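PDB 2OKX: rhamnosidase B from Bacillus sp., which hydrolyses terminal alpha-L-rhamnose from rhamnosides as an alpha-L-rhamnosidase of glycoside hydrolase family 78, probably with inversion at the anomeric carbon. Local coordinates for residues A[533-538]-A[552-557]; A[743-748]-A[760-765]; A[25-30]-A[166-171]. All coordinates share one frame; numbering follows the deposited sequence.

Interaction 1. Residues A[533-538]-A[552-557]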
loop_
_atom_site.group_PDB
_atom_site.type_symbol
_atom_site.label_atom_id
_atom_site.label_comp_id
_atom_site.label_asym_id
_atom_site.label_seq_id
_atom_site.Cartn_x
_atom_site.Cartn_y
_atom_site.Cartn_z
ATOM N N VAL A 533 3.130 -14.856 -10.425
ATOM C CA VAL A 533 1.957 -15.061 -11.264
ATOM C C VAL A 533 2.354 -15.175 -12.728
ATOM O O VAL A 533 3.251 -14.470 -13.198
ATOM C CB VAL A 533 0.946 -13.891 -11.138
ATOM C CG1 VAL A 533 0.354 -13.853 -9.743
ATOM C CG2 VAL A 533 1.639 -12.567 -11.465
ATOM N N ALA A 534 1.693 -16.077 -13.442
ATOM C CA ALA A 534 1.934 -16.259 -14.864
ATOM C C ALA A 534 0.623 -15.853 -15.535
ATOM O O ALA A 534 -0.442 -15.953 -14.930
ATOM C CB ALA A 534 2.273 -17.716 -15.175
ATOM N N GLU A 535 0.697 -15.386 -16.774
ATOM C CA GLU A 535 -0.501 -14.945 -17.473
ATOM C C GLU A 535 -1.317 -16.115 -17.999
ATOM O O GLU A 535 -1.570 -16.232 -19.199
ATOM C CB GLU A 535 -0.100 -13.972 -18.589
ATOM C CG GLU A 535 0.517 -12.695 -18.004
ATOM C CD GLU A 535 0.848 -11.616 -19.030
ATOM O OE1 GLU A 535 1.154 -10.490 -18.599
ATOM O OE2 GLU A 535 0.817 -11.880 -20.248
ATOM N N GLN A 536 -1.753 -16.968 -17.070
ATOM C CA GLN A 536 -2.520 -18.163 -17.401
ATOM C C GLN A 536 -3.968 -17.904 -17.771
ATOM O O GLN A 536 -4.622 -18.759 -18.365
ATOM C CB GLN A 536 -2.444 -19.165 -16.245
ATOM C CG GLN A 536 -1.017 -19.626 -15.968
ATOM C CD GLN A 536 -0.341 -20.198 -17.204
ATOM O OE1 GLN A 536 -0.819 -21.176 -17.796
ATOM N NE2 GLN A 536 0.770 -19.591 -17.605
ATOM N N GLY A 537 -4.478 -16.734 -17.407
ATOM C CA GLY A 537 -5.846 -16.405 -17.757
ATOM C C GLY A 537 -5.816 -15.394 -18.885
ATOM O O GLY A 537 -4.798 -14.733 -19.094
ATOM N N SER A 538 -6.911 -15.268 -19.625
ATOM C CA SER A 538 -6.941 -14.297 -20.710
ATOM C C SER A 538 -8.345 -13.944 -21.167
ATOM O O SER A 538 -9.319 -14.643 -20.861
ATOM C CB SER A 538 -6.132 -14.801 -21.917
ATOM O OG SER A 538 -6.701 -15.967 -22.485
ATOM N N ILE A 552 -5.399 -3.405 -18.344
ATOM C CA ILE A 552 -4.984 -2.640 -17.172
ATOM C C ILE A 552 -5.495 -3.271 -15.880
ATOM O O ILE A 552 -4.868 -3.133 -14.828
ATOM C CB ILE A 552 -5.414 -1.146 -17.244
ATOM C CG1 ILE A 552 -6.933 -1.006 -17.230
ATOM C CG2 ILE A 552 -4.826 -0.508 -18.494
ATOM C CD1 ILE A 552 -7.394 0.450 -17.118
ATOM N N SER A 553 -6.621 -3.976 -15.954
ATOM C CA SER A 553 -7.159 -4.638 -14.768
ATOM C C SER A 553 -6.212 -5.761 -14.346
ATOM O O SER A 553 -5.972 -5.977 -13.159
ATOM C CB SER A 553 -8.552 -5.218 -15.052
ATOM O OG SER A 553 -9.514 -4.190 -15.251
ATOM N N ARG A 554 -5.679 -6.480 -15.328
ATOM C CA ARG A 554 -4.754 -7.575 -15.057
ATOM C C ARG A 554 -3.457 -7.008 -14.466
ATOM O O ARG A 554 -2.919 -7.539 -13.492
ATOM C CB ARG A 554 -4.450 -8.325 -16.361
ATOM C CG ARG A 554 -3.789 -9.695 -16.206
ATOM C CD ARG A 554 -2.346 -9.716 -16.703
ATOM N NE ARG A 554 -2.174 -9.224 -18.075
ATOM C CZ ARG A 554 -2.250 -9.956 -19.185
ATOM N NH1 ARG A 554 -2.066 -9.375 -20.365
ATOM N NH2 ARG A 554 -2.498 -11.259 -19.135
ATOM N N HIS A 555 -2.952 -5.931 -15.057
ATOM C CA HIS A 555 -1.713 -5.336 -14.565
ATOM C C HIS A 555 -1.871 -4.797 -13.142
ATOM O O HIS A 555 -0.982 -4.955 -12.308
ATOM C CB HIS A 555 -1.245 -4.217 -15.498
ATOM C CG HIS A 555 0.143 -3.745 -15.206
ATOM N ND1 HIS A 555 1.223 -4.600 -15.169
ATOM C CD2 HIS A 555 0.627 -2.514 -14.915
ATOM C CE1 HIS A 555 2.313 -3.917 -14.864
ATOM N NE2 HIS A 555 1.978 -2.649 -14.707
ATOM N N THR A 556 -3.007 -4.167 -12.866
ATOM C CA THR A 556 -3.265 -3.616 -11.538
ATOM C C THR A 556 -3.232 -4.732 -10.489
ATOM O O THR A 556 -2.654 -4.582 -9.413
ATOM C CB THR A 556 -4.649 -2.945 -11.470
ATOM O OG1 THR A 556 -4.747 -1.945 -12.488
ATOM C CG2 THR A 556 -4.863 -2.298 -10.098
ATOM N N THR A 557 -3.868 -5.849 -10.818
ATOM C CA THR A 557 -3.935 -6.991 -9.914
ATOM C C THR A 557 -2.543 -7.541 -9.636
ATOM O O THR A 557 -2.207 -7.844 -8.497
ATOM C CB THR A 557 -4.834 -8.086 -10.511
ATOM O OG1 THR A 557 -6.125 -7.526 -10.777
ATOM C CG2 THR A 557 -4.984 -9.263 -9.536
HETATM O O HOH W 1 -3.215 -13.325 -17.384
HETATM O O HOH W 2 -3.422 -12.887 -21.421
#

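Interaction 2. Residues A[743-748]-A[760-765]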
loop_
_atom_site.group_PDB
_atom_site.type_symbol
_atom_site.label_atom_id
_atom_site.label_comp_id
_atom_site.label_asym_id
_atom_site.label_seq_id
_atom_site.Cartn_x
_atom_site.Cartn_y
_atom_site.Cartn_z
ATOM N N GLU A 743 -41.317 5.060 2.006
ATOM C CA GLU A 743 -42.382 4.870 1.027
ATOM C C GLU A 743 -42.438 5.955 -0.041
ATOM O O GLU A 743 -42.570 5.655 -1.227
ATOM C CB GLU A 743 -43.737 4.781 1.734
ATOM C CG GLU A 743 -43.895 3.547 2.610
ATOM C CD GLU A 743 -43.850 2.253 1.816
ATOM O OE1 GLU A 743 -43.884 1.172 2.443
ATOM O OE2 GLU A 743 -43.786 2.312 0.567
ATOM N N GLU A 744 -42.340 7.213 0.375
ATOM C CA GLU A 744 -42.390 8.328 -0.566
ATOM C C GLU A 744 -41.271 8.271 -1.605
ATOM O O GLU A 744 -41.507 8.495 -2.792
ATOM C CB GLU A 744 -42.324 9.664 0.183
ATOM C CG GLU A 744 -42.322 10.881 -0.736
ATOM C CD GLU A 744 -42.227 12.195 0.019
ATOM O OE1 GLU A 744 -43.158 12.511 0.792
ATOM O OE2 GLU A 744 -41.218 12.912 -0.162
ATOM N N LYS A 745 -40.056 7.974 -1.156
ATOM C CA LYS A 745 -38.903 7.894 -2.050
ATOM C C LYS A 745 -38.753 6.519 -2.693
ATOM O O LYS A 745 -38.057 6.369 -3.697
ATOM C CB LYS A 745 -37.619 8.231 -1.287
ATOM C CG LYS A 745 -37.027 9.595 -1.609
ATOM C CD LYS A 745 -37.966 10.728 -1.236
ATOM C CE LYS A 745 -37.299 12.079 -1.453
ATOM N NZ LYS A 745 -36.835 12.254 -2.860
ATOM N N ARG A 746 -39.411 5.521 -2.114
ATOM C CA ARG A 746 -39.332 4.152 -2.613
ATOM C C ARG A 746 -37.865 3.743 -2.744
ATOM O O ARG A 746 -37.386 3.422 -3.832
ATOM C CB ARG A 746 -40.037 4.029 -3.967
ATOM C CG ARG A 746 -41.492 4.473 -3.945
ATOM C CD ARG A 746 -42.370 3.554 -4.778
ATOM N NE ARG A 746 -41.944 3.481 -6.171
ATOM C CZ ARG A 746 -42.497 2.681 -7.076
ATOM N NH1 ARG A 746 -42.048 2.677 -8.324
ATOM N NH2 ARG A 746 -43.497 1.882 -6.734
ATOM N N ALA A 747 -37.164 3.769 -1.614
ATOM C CA ALA A 747 -35.750 3.416 -1.549
ATOM C C ALA A 747 -35.322 3.424 -0.089
ATOM O O ALA A 747 -35.985 4.034 0.753
ATOM C CB ALA A 747 -34.922 4.421 -2.338
ATOM N N TYR A 748 -34.220 2.746 0.216
ATOM C CA TYR A 748 -33.727 2.702 1.586
ATOM C C TYR A 748 -32.931 3.959 1.905
ATOM O O TYR A 748 -32.196 4.471 1.057
ATOM C CB TYR A 748 -32.837 1.477 1.808
ATOM C CG TYR A 748 -33.519 0.159 1.534
ATOM C CD1 TYR A 748 -33.661 -0.320 0.232
ATOM C CD2 TYR A 748 -34.024 -0.611 2.581
ATOM C CE1 TYR A 748 -34.287 -1.537 -0.021
ATOM C CE2 TYR A 748 -34.654 -1.827 2.339
ATOM C CZ TYR A 748 -34.781 -2.285 1.038
ATOM O OH TYR A 748 -35.399 -3.491 0.799
ATOM N N ASP A 760 -31.925 11.943 5.179
ATOM C CA ASP A 760 -32.739 12.362 4.048
ATOM C C ASP A 760 -31.879 12.224 2.794
ATOM O O ASP A 760 -32.239 12.696 1.711
ATOM C CB ASP A 760 -33.186 13.813 4.222
ATOM C CG ASP A 760 -32.030 14.787 4.176
ATOM O OD1 ASP A 760 -31.046 14.585 4.923
ATOM O OD2 ASP A 760 -32.108 15.760 3.395
ATOM N N VAL A 761 -30.733 11.570 2.961
ATOM C CA VAL A 761 -29.800 11.350 1.867
ATOM C C VAL A 761 -30.025 9.970 1.247
ATOM O O VAL A 761 -30.106 8.967 1.954
ATOM C CB VAL A 761 -28.333 11.459 2.361
ATOM C CG1 VAL A 761 -27.365 11.166 1.221
ATOM C CG2 VAL A 761 -28.080 12.853 2.922
ATOM N N TYR A 762 -30.134 9.934 -0.076
ATOM C CA TYR A 762 -30.344 8.685 -0.801
ATOM C C TYR A 762 -29.202 8.450 -1.782
ATOM O O TYR A 762 -28.827 9.343 -2.545
ATOM C CB TYR A 762 -31.678 8.735 -1.542
ATOM C CG TYR A 762 -32.859 8.818 -0.607
ATOM C CD1 TYR A 762 -33.366 7.674 0.008
ATOM C CD2 TYR A 762 -33.437 10.048 -0.291
ATOM C CE1 TYR A 762 -34.419 7.750 0.916
ATOM C CE2 TYR A 762 -34.491 10.138 0.620
ATOM C CZ TYR A 762 -34.975 8.985 1.219
ATOM O OH TYR A 762 -36.008 9.068 2.125
ATOM N N SER A 763 -28.654 7.239 -1.762
ATOM C CA SER A 763 -27.538 6.905 -2.637
ATOM C C SER A 763 -27.766 5.627 -3.430
ATOM O O SER A 763 -28.530 4.753 -3.024
ATOM C CB SER A 763 -26.264 6.751 -1.806
ATOM O OG SER A 763 -26.396 5.669 -0.899
ATOM N N MET A 764 -27.099 5.530 -4.573
ATOM C CA MET A 764 -27.199 4.340 -5.408
ATOM C C MET A 764 -26.585 3.178 -4.641
ATOM O O MET A 764 -27.064 2.046 -4.718
ATOM C CB MET A 764 -26.434 4.540 -6.713
ATOM C CG MET A 764 -27.201 5.306 -7.768
ATOM S SD MET A 764 -28.707 4.414 -8.199
ATOM C CE MET A 764 -28.018 2.912 -8.900
ATOM N N GLN A 765 -25.523 3.480 -3.897
ATOM C CA GLN A 765 -24.804 2.482 -3.116
ATOM C C GLN A 765 -25.703 1.644 -2.211
ATOM O O GLN A 765 -25.693 0.414 -2.269
ATOM C CB GLN A 765 -23.717 3.158 -2.266
ATOM C CG GLN A 765 -22.512 3.707 -3.046
ATOM C CD GLN A 765 -22.713 5.117 -3.584
ATOM O OE1 GLN A 765 -21.751 5.781 -3.978
ATOM N NE2 GLN A 765 -23.957 5.578 -3.607
HETATM O O HOH W 3 -29.749 5.407 0.495
#

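Interaction 3. Residues A[25-30]-A[166-171]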
loop_
_atom_site.group_PDB
_atom_site.type_symbol
_atom_site.label_atom_id
_atom_site.label_comp_id
_atom_site.label_asym_id
_atom_site.label_seq_id
_atom_site.Cartn_x
_atom_site.Cartn_y
_atom_site.Cartn_z
ATOM N N CYS A 25 24.369 -4.845 9.015
ATOM C CA CYS A 25 24.965 -5.961 8.285
ATOM C C CYS A 25 25.420 -7.085 9.206
ATOM O O CYS A 25 25.872 -6.843 10.325
ATOM C CB CYS A 25 26.183 -5.482 7.490
ATOM S SG CYS A 25 25.890 -4.098 6.375
ATOM N N PHE A 26 25.302 -8.318 8.719
ATOM C CA PHE A 26 25.731 -9.493 9.465
ATOM C C PHE A 26 26.517 -10.408 8.532
ATOM O O PHE A 26 26.181 -10.542 7.353
ATOM C CB PHE A 26 24.534 -10.262 10.036
ATOM C CG PHE A 26 23.780 -9.515 11.100
ATOM C CD1 PHE A 26 22.763 -8.625 10.762
ATOM C CD2 PHE A 26 24.096 -9.693 12.444
ATOM C CE1 PHE A 26 22.073 -7.925 11.745
ATOM C CE2 PHE A 26 23.413 -8.998 13.438
ATOM C CZ PHE A 26 22.399 -8.111 13.088
ATOM N N ARG A 27 27.570 -11.024 9.061
ATOM C CA ARG A 27 28.403 -11.938 8.289
ATOM C C ARG A 27 28.701 -13.193 9.094
ATOM O O ARG A 27 29.031 -13.126 10.280
ATOM C CB ARG A 27 29.722 -11.272 7.883
ATOM C CG ARG A 27 29.607 -10.270 6.736
ATOM C CD ARG A 27 30.938 -9.580 6.481
ATOM N NE ARG A 27 31.998 -10.534 6.166
ATOM C CZ ARG A 27 32.205 -11.059 4.963
ATOM N NH1 ARG A 27 31.426 -10.723 3.943
ATOM N NH2 ARG A 27 33.189 -11.932 4.782
ATOM N N GLY A 28 28.572 -14.338 8.438
ATOM C CA GLY A 28 28.838 -15.607 9.082
ATOM C C GLY A 28 29.472 -16.536 8.069
ATOM O O GLY A 28 29.055 -16.574 6.912
ATOM N N SER A 29 30.489 -17.278 8.490
ATOM C CA SER A 29 31.163 -18.200 7.593
ATOM C C SER A 29 31.179 -19.599 8.174
ATOM O O SER A 29 30.976 -19.791 9.373
ATOM C CB SER A 29 32.598 -17.740 7.330
ATOM O OG SER A 29 32.619 -16.491 6.659
ATOM N N PHE A 30 31.414 -20.577 7.311
ATOM C CA PHE A 30 31.474 -21.969 7.724
ATOM C C PHE A 30 32.101 -22.793 6.610
ATOM O O PHE A 30 32.094 -22.392 5.446
ATOM C CB PHE A 30 30.072 -22.508 8.028
ATOM C CG PHE A 30 29.184 -22.615 6.819
ATOM C CD1 PHE A 30 28.600 -21.482 6.264
ATOM C CD2 PHE A 30 28.940 -23.852 6.231
ATOM C CE1 PHE A 30 27.784 -21.577 5.140
ATOM C CE2 PHE A 30 28.125 -23.958 5.105
ATOM C CZ PHE A 30 27.546 -22.817 4.559
ATOM N N PRO A 166 32.539 -12.944 -0.094
ATOM C CA PRO A 166 33.297 -13.964 0.637
ATOM C C PRO A 166 34.702 -13.529 1.052
ATOM O O PRO A 166 35.163 -13.855 2.146
ATOM C CB PRO A 166 33.326 -15.133 -0.345
ATOM C CG PRO A 166 32.012 -14.998 -1.053
ATOM C CD PRO A 166 31.954 -13.512 -1.323
ATOM N N ALA A 167 35.376 -12.789 0.179
ATOM C CA ALA A 167 36.738 -12.339 0.453
ATOM C C ALA A 167 36.828 -11.047 1.263
ATOM O O ALA A 167 37.924 -10.552 1.529
ATOM C CB ALA A 167 37.494 -12.177 -0.858
ATOM N N PHE A 168 35.684 -10.497 1.654
ATOM C CA PHE A 168 35.685 -9.260 2.425
ATOM C C PHE A 168 36.328 -9.460 3.793
ATOM O O PHE A 168 36.095 -10.467 4.460
ATOM C CB PHE A 168 34.256 -8.734 2.596
ATOM C CG PHE A 168 34.176 -7.434 3.349
ATOM C CD1 PHE A 168 33.863 -7.417 4.705
ATOM C CD2 PHE A 168 34.442 -6.230 2.709
ATOM C CE1 PHE A 168 33.816 -6.217 5.412
ATOM C CE2 PHE A 168 34.400 -5.022 3.407
ATOM C CZ PHE A 168 34.086 -5.017 4.762
ATOM N N ASP A 169 37.142 -8.496 4.204
ATOM C CA ASP A 169 37.815 -8.565 5.495
ATOM C C ASP A 169 37.003 -7.865 6.583
ATOM O O ASP A 169 36.973 -6.638 6.661
ATOM C CB ASP A 169 39.211 -7.944 5.390
ATOM C CG ASP A 169 39.855 -7.722 6.745
ATOM O OD1 ASP A 169 39.692 -8.584 7.634
ATOM O OD2 ASP A 169 40.534 -6.686 6.913
ATOM N N ASP A 170 36.346 -8.658 7.421
ATOM C CA ASP A 170 35.526 -8.126 8.501
ATOM C C ASP A 170 36.211 -8.306 9.852
ATOM O O ASP A 170 35.555 -8.336 10.892
ATOM C CB ASP A 170 34.166 -8.828 8.518
ATOM C CG ASP A 170 34.284 -10.322 8.749
ATOM O OD1 ASP A 170 35.425 -10.822 8.867
ATOM O OD2 ASP A 170 33.238 -11.001 8.811
ATOM N N GLY A 171 37.536 -8.423 9.828
ATOM C CA GLY A 171 38.284 -8.602 11.058
ATOM C C GLY A 171 38.035 -7.506 12.079
ATOM O O GLY A 171 38.055 -7.761 13.283
HETATM O O HOH W 4 32.326 -13.180 9.634
#

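Interaction 1. Residues A[533-538]-A[552-557]
R554 NH2 donates to two waters, while the carboxylate of E535 lies over the guanidinium face as an ion pair only. Water 1 accepts from R554 NH2 at 2.8 Å, sits at the guanidinium edge, in its plane, and donates to G537 O at 2.7 Å; water 2 makes a second, longer bridge between the same two atoms. Two waters thus link the arginine to the loop carbonyl. The E535 carboxylate is stacked flat on the guanidinium, the two planes only 5° apart, with OE1 3.5 Å above the centre of the R554 group. From E535 OE2 to R554 NH2 is 3.6 Å, and OE2 lies well out of the guanidinium plane, so charge and not a directed bond holds the pair. E535 reaches over with an extended chain beyond CG, whereas R554, CG anti to the backbone N (chi1 -165°), bends at chi2 and chi3 to lay its flat end face to face with the acid. Each charge has a further partner on the same helix, R558 for E535 OE1 and E551 for R554 NH1, so acids and bases alternate in a small network. The contact ties the loop leading into strand 538-541, an outermost strand of a five-stranded sheet, to helix 544-559, and R554 also packs against V590 of helix 577-590.

Interaction 2. Residues A[743-748]-A[760-765]
The Y762 ring carries the aliphatic chain of K745 on one face and meets the backbone carbonyl of Y748 at its edge. K745 CG sits over the Y762 ring, displaced toward the rim, 3.7 Å from the centroid. It stands 24° off the ring normal, a CH-pi contact. It is closest to the CE2 side of the ring, while K745 CB lies near CZ and the hydroxyl. The two side chains cross at about a right angle, and the bend of the lysine at chi2 keeps CD and CE beside Y762 CE2, each at 4.0 Å. With CG of Y762 anti to the carbonyl carbon (chi1 -65°), the ring reaches across to the turn before strand 747-752. Y748 O approaches Y762 CD1 to 3.6 Å, close to the ring plane. The methyl of A747 adds a looser apolar touch, its CB 4.3 Å from Y762 CD1. Beside the ring, water 3 donates to Y748 O at 2.7 Å and accepts from S763 N, linking the backbones. S763 is the N-cap of helix 764-772, and Q767 NE2 of that helix bonds to both Y748 O and S763 O. R746 and A747 face D742 in a G1 beta bulge at the start of the strand. The direct contact is therefore mainly dispersion between CH groups and a pi face, with a weakly polar C-H edge near a carbonyl oxygen; the polar link is indirect, through water 3 and the Q767 amide.

Interaction 3. Residues A[25-30]-A[166-171]
R27 sends CG anti to the carbonyl carbon (chi1 -76°) and bends at chi3, while D170 takes chi1 61°, with CG between the backbone N and the carbonyl carbon; together these torsions bring guanidinium and carboxylate into a salt bridge. In the beta-rich N-terminal region of the enzyme, it joins strand 22-31 of an antiparallel seven-stranded sheet to the loop before strand 174-181, which belongs to the same sheet. R27 NE donates to D170 OD2 at 3.0 Å with an N-H...O angle of 156°. The oxygen lies in the guanidinium plane but is itself met from above the carboxylate plane, the two planes being 82° apart. F168 CB rests on one face of the R27 guanidinium, off toward the rim and 3.6 Å above the plane, and the phenyl ring turns its edge to NE. R27 NH1 also bonds to the carbonyls of W163 and L165, so the arginine holds the loop at several points and its head group is fixed in rotation. In the loop, D169 OD1 accepts from G171 N, an Asx turn with D170 at its middle. P166 O, near the guanidinium edge, takes its own bond from R87 NH1.

Along the chain interaction 3 comes first, then interaction 1, then interaction 2, each closing before the next opens. Interaction 3 belongs to the N-terminal beta region, on the opposite side of the chain's centre from interaction 2; their centres are 69 Å apart. Interactions 1 and 2 both lie in the six-hairpin glycosidase domain, yet their centres are 38 Å apart and their nearest atoms about 19 Å: the first joins the loop before strand 538-541 to helix 544-559, the second the start of strand 747-752 to the loop before helix 764-772. Interactions 1 and 3 are 42 Å apart between centres. Interactions 1 and 2 are short-range in sequence, whereas interaction 3 closes a long span within its sheet.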